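Local coordinates for secreted protein (Streptomyces lividans TK24, PDB 5LXZ) that probably acts as a secreted copper-radical oxidase of the galactose oxidase-like AA5 family, with one copper held by tyrosines and histidines, at residues R471-G476 against Q494-Y499. The protein carries 1 engineered substitution. Residues are numbered along the deposited sequence; the frame is centred on the assembly and turned at random. Where two conformers were deposited one is given.
Sequences RLMFFG and QRIEIY. With PO4 (phosphate ion), chain G.
Leu472 and Tyr499 form an antiparallel hydrogen-bonded pair in a four-stranded sheet, consistent with a blade of the galactose oxidase-like beta-propeller. Strand 14-18, from near the start of the chain, pairs with the other edge of strand 496-500, so distant parts of the sequence close this blade. Leu472 exchanges two backbone hydrogen bonds with Tyr499, and Phe474 two with Glu497. On the face of Met473 and Ile498 the packing is tight. With chi1 at -175°, Met473 CG swings opposite its backbone N and, in the conformer given, comes 3.5 Å from Ile496 CG2. Ile498 CD1 reaches Met473 CB at 3.9 Å, and its CG2 meets Arg471 CB. Replacing Ile498 by an alanine is likely to leave Met473 CB and Arg471 CB without these apolar neighbours. On the reverse face, Phe474 CE1 sits 4.2 Å from Tyr499 CB, and Trp15 meets both rings. The ends are looser. Past Phe475 the strands part, and two waters bridge Gly476 to Arg495 O. At the opposite end Arg471 extends away from Ile498 to a phosphate, probably picked up from the crystallisation solution. In the conformer given, Arg471 NH1 donates to phosphate O2 and Arg471 NH2 to phosphate O4, each bond 2.7 Å long and nearly straight.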
ATOM      1  N   ARG A 471      13.586   7.062 -15.343  0.50  8.17           N
ATOM      2  CA  ARG A 471      14.084   7.308 -13.998  0.50  8.15           C
ATOM      3  C   ARG A 471      12.953   7.081 -13.033  0.50  8.40           C
ATOM      4  O   ARG A 471      11.810   6.892 -13.437  0.50  8.54           O
ATOM      5  CB  ARG A 471      14.609   8.718 -13.858  0.50  8.24           C
ATOM      6  CG  ARG A 471      15.796   8.991 -14.781  0.50  8.28           C
ATOM      7  CD  ARG A 471      16.341  10.408 -14.625  0.50  8.25           C
ATOM      8  NE  ARG A 471      17.521  10.590 -15.459  0.50  8.59           N
ATOM      9  CZ  ARG A 471      17.498  10.855 -16.769  0.50  9.06           C
ATOM     10  NH1 ARG A 471      16.356  10.991 -17.431  0.50  9.25           N
ATOM     11  NH2 ARG A 471      18.635  10.941 -17.437  0.50  9.55           N
ATOM     12  N   LEU A 472      13.296   7.076 -11.758  1.00  8.67           N
ATOM     13  CA  LEU A 472      12.326   6.767 -10.693  1.00  8.77           C
ATOM     14  C   LEU A 472      12.353   7.815  -9.620  1.00  8.91           C
ATOM     15  O   LEU A 472      13.417   8.300  -9.218  1.00  9.24           O
ATOM     16  CB  LEU A 472      12.610   5.416 -10.105  1.00  8.74           C
ATOM     17  CG  LEU A 472      12.435   4.290 -11.116  1.00  9.18           C
ATOM     18  CD1 LEU A 472      13.797   3.796 -11.635  1.00  8.71           C
ATOM     19  CD2 LEU A 472      11.643   3.132 -10.549  1.00  9.77           C
ATOM     20  N   MET A 473      11.170   8.148  -9.109  1.00  7.81           N
ATOM     21  CA  MET A 473      11.043   9.102  -8.022  1.00  8.09           C
ATOM     22  C   MET A 473      10.749   8.342  -6.744  1.00  7.88           C
ATOM     23  O   MET A 473       9.919   7.425  -6.736  1.00  7.93           O
ATOM     24  CB  MET A 473       9.939  10.106  -8.306  1.00  9.11           C
ATOM     25  CG  MET A 473       9.811  11.194  -7.281  1.00 10.19           C
ATOM     26  SD  MET A 473       8.771  10.802  -5.874  1.00 12.20           S
ATOM     27  CE  MET A 473       7.165  10.950  -6.655  1.00 12.01           C
ATOM     28  N   PHE A 474      11.417   8.748  -5.670  1.00  7.05           N
ATOM     29  CA  PHE A 474      11.244   8.193  -4.345  1.00  7.25           C
ATOM     30  C   PHE A 474      10.791   9.285  -3.408  1.00  7.41           C
ATOM     31  O   PHE A 474      11.249  10.427  -3.466  1.00  8.10           O
ATOM     32  CB  PHE A 474      12.564   7.598  -3.858  1.00  7.29           C
ATOM     33  CG  PHE A 474      12.862   6.252  -4.448  1.00  7.41           C
ATOM     34  CD1 PHE A 474      13.257   6.130  -5.796  1.00  7.74           C
ATOM     35  CD2 PHE A 474      12.776   5.086  -3.683  1.00  8.00           C
ATOM     36  CE1 PHE A 474      13.528   4.879  -6.371  1.00  8.08           C
ATOM     37  CE2 PHE A 474      13.072   3.861  -4.256  1.00  8.24           C
ATOM     38  CZ  PHE A 474      13.412   3.737  -5.590  1.00  7.98           C
ATOM     39  N   PHE A 475       9.835   8.961  -2.523  1.00  7.36           N
ATOM     40  CA  PHE A 475       9.255   9.955  -1.632  1.00  7.15           C
ATOM     41  C   PHE A 475       9.012   9.404  -0.251  1.00  6.59           C
ATOM     42  O   PHE A 475       8.988   8.193  -0.034  1.00  6.07           O
ATOM     43  CB  PHE A 475       7.912  10.461  -2.194  1.00  7.26           C
ATOM     44  CG  PHE A 475       6.863   9.396  -2.262  1.00  7.55           C
ATOM     45  CD1 PHE A 475       6.015   9.158  -1.170  1.00  7.91           C
ATOM     46  CD2 PHE A 475       6.698   8.620  -3.397  1.00  7.64           C
ATOM     47  CE1 PHE A 475       5.040   8.168  -1.211  1.00  7.92           C
ATOM     48  CE2 PHE A 475       5.721   7.627  -3.433  1.00  7.76           C
ATOM     49  CZ  PHE A 475       4.904   7.409  -2.333  1.00  7.82           C
ATOM     50  N   GLY A 476       8.760  10.305   0.685  1.00  6.89           N
ATOM     51  CA  GLY A 476       8.276   9.974   1.988  1.00  6.86           C
ATOM     52  C   GLY A 476       9.325   9.601   2.989  1.00  7.42           C
ATOM     53  O   GLY A 476      10.512   9.850   2.760  1.00  7.33           O
ATOM     54  N   GLN A 494      10.656  15.261   3.891  1.00 10.45           N
ATOM     55  CA  GLN A 494      10.039  16.012   2.808  1.00 10.67           C
ATOM     56  C   GLN A 494      10.875  16.059   1.554  1.00 10.51           C
ATOM     57  O   GLN A 494      10.427  16.537   0.525  1.00 12.21           O
ATOM     58  CB  GLN A 494       9.656  17.437   3.290  1.00 11.64           C
ATOM     59  CG  GLN A 494       8.682  17.424   4.455  1.00 12.18           C
ATOM     60  CD  GLN A 494       8.105  18.789   4.740  1.00 13.18           C
ATOM     61  OE1 GLN A 494       8.847  19.788   4.690  1.00 15.48           O
ATOM     62  NE2 GLN A 494       6.805  18.859   5.064  1.00 14.04           N
ATOM     63  N   ARG A 495      12.071  15.485   1.596  1.00 10.63           N
ATOM     64  CA  ARG A 495      12.878  15.453   0.406  1.00 11.07           C
ATOM     65  C   ARG A 495      12.384  14.351  -0.546  1.00 11.23           C
ATOM     66  O   ARG A 495      11.851  13.318  -0.110  1.00 10.40           O
ATOM     67  CB  ARG A 495      14.330  15.227   0.752  1.00 12.41           C
ATOM     68  CG  ARG A 495      14.950  16.401   1.493  1.00 13.25           C
ATOM     69  CD  ARG A 495      16.365  16.092   1.925  1.00 13.87           C
ATOM     70  NE  ARG A 495      16.378  15.064   2.935  1.00 14.90           N
ATOM     71  CZ  ARG A 495      17.467  14.490   3.411  1.00 15.45           C
ATOM     72  NH1 ARG A 495      18.661  14.826   2.921  1.00 17.23           N
ATOM     73  NH2 ARG A 495      17.366  13.541   4.325  1.00 15.76           N
ATOM     74  N   ILE A 496      12.612  14.575  -1.837  1.00 10.60           N
ATOM     75  CA  ILE A 496      12.294  13.672  -2.914  0.50 10.57           C
ATOM     76  C   ILE A 496      13.641  13.269  -3.547  1.00 11.12           C
ATOM     77  O   ILE A 496      14.530  14.122  -3.593  1.00 11.95           O
ATOM     78  CB  ILE A 496      11.403  14.487  -3.884  0.50 10.27           C
ATOM     79  CG1 ILE A 496      10.115  14.929  -3.176  0.50 10.14           C
ATOM     80  CG2 ILE A 496      11.040  13.704  -5.127  0.50 10.38           C
ATOM     81  CD1 ILE A 496       9.274  13.740  -2.702  0.50 10.45           C
ATOM     82  N   GLU A 497      13.782  12.047  -4.040  1.00 10.21           N
ATOM     83  CA  GLU A 497      14.966  11.658  -4.785  1.00 10.50           C
ATOM     84  C   GLU A 497      14.550  11.168  -6.154  1.00 10.61           C
ATOM     85  O   GLU A 497      13.463  10.590  -6.328  1.00 10.87           O
ATOM     86  CB  GLU A 497      15.730  10.542  -4.098  1.00 11.66           C
ATOM     87  CG  GLU A 497      16.670  10.964  -2.999  1.00 12.89           C
ATOM     88  CD  GLU A 497      17.513   9.786  -2.466  1.00 15.06           C
ATOM     89  OE1 GLU A 497      17.049   9.053  -1.606  1.00 19.29           O
ATOM     90  OE2 GLU A 497      18.654   9.593  -2.895  1.00 17.29           O
ATOM     91  N   ILE A 498      15.435  11.353  -7.117  1.00 10.31           N
ATOM     92  CA  ILE A 498      15.340  10.689  -8.408  1.00 10.30           C
ATOM     93  C   ILE A 498      16.482   9.731  -8.561  1.00  9.83           C
ATOM     94  O   ILE A 498      17.640  10.122  -8.334  1.00 10.32           O
ATOM     95  CB  ILE A 498      15.428  11.713  -9.526  1.00 11.00           C
ATOM     96  CG1 ILE A 498      14.353  12.740  -9.333  1.00 12.14           C
ATOM     97  CG2 ILE A 498      15.338  11.069 -10.903  1.00 11.37           C
ATOM     98  CD1 ILE A 498      12.988  12.231  -9.383  1.00 12.92           C
ATOM     99  N   TYR A 499      16.181   8.501  -8.919  1.00  8.39           N
ATOM    100  CA  TYR A 499      17.181   7.524  -9.238  1.00  8.50           C
ATOM    101  C   TYR A 499      17.261   7.362 -10.741  1.00  8.95           C
ATOM    102  O   TYR A 499      16.268   7.106 -11.433  1.00  8.70           O
ATOM    103  CB  TYR A 499      16.896   6.167  -8.561  1.00  8.08           C
ATOM    104  CG  TYR A 499      17.920   5.114  -8.918  1.00  8.20           C
ATOM    105  CD1 TYR A 499      19.238   5.252  -8.511  1.00  8.33           C
ATOM    106  CD2 TYR A 499      17.590   4.035  -9.712  1.00  8.39           C
ATOM    107  CE1 TYR A 499      20.178   4.313  -8.853  1.00  8.40           C
ATOM    108  CE2 TYR A 499      18.510   3.057 -10.036  1.00  8.20           C
ATOM    109  CZ  TYR A 499      19.839   3.234  -9.661  1.00  8.56           C
ATOM    110  OH  TYR A 499      20.726   2.250 -10.016  1.00  8.55           O
TER
HETATM  111  P   PO4 G 706      17.531  11.512 -20.943  1.00 32.58           P
HETATM  112  O1  PO4 G 706      17.446  12.855 -21.637  1.00 35.62           O
HETATM  113  O2  PO4 G 706      16.232  11.370 -20.128  1.00 32.37           O
HETATM  114  O3  PO4 G 706      17.690  10.394 -21.952  1.00 31.64           O
HETATM  115  O4  PO4 G 706      18.758  11.435 -20.073  1.00 33.36           O
HETATM  116  O   HOH W   1      12.224  10.390   0.475  0.50  6.73           O
HETATM  117  O   HOH W   2       9.201  13.218   0.794  1.00 11.39           O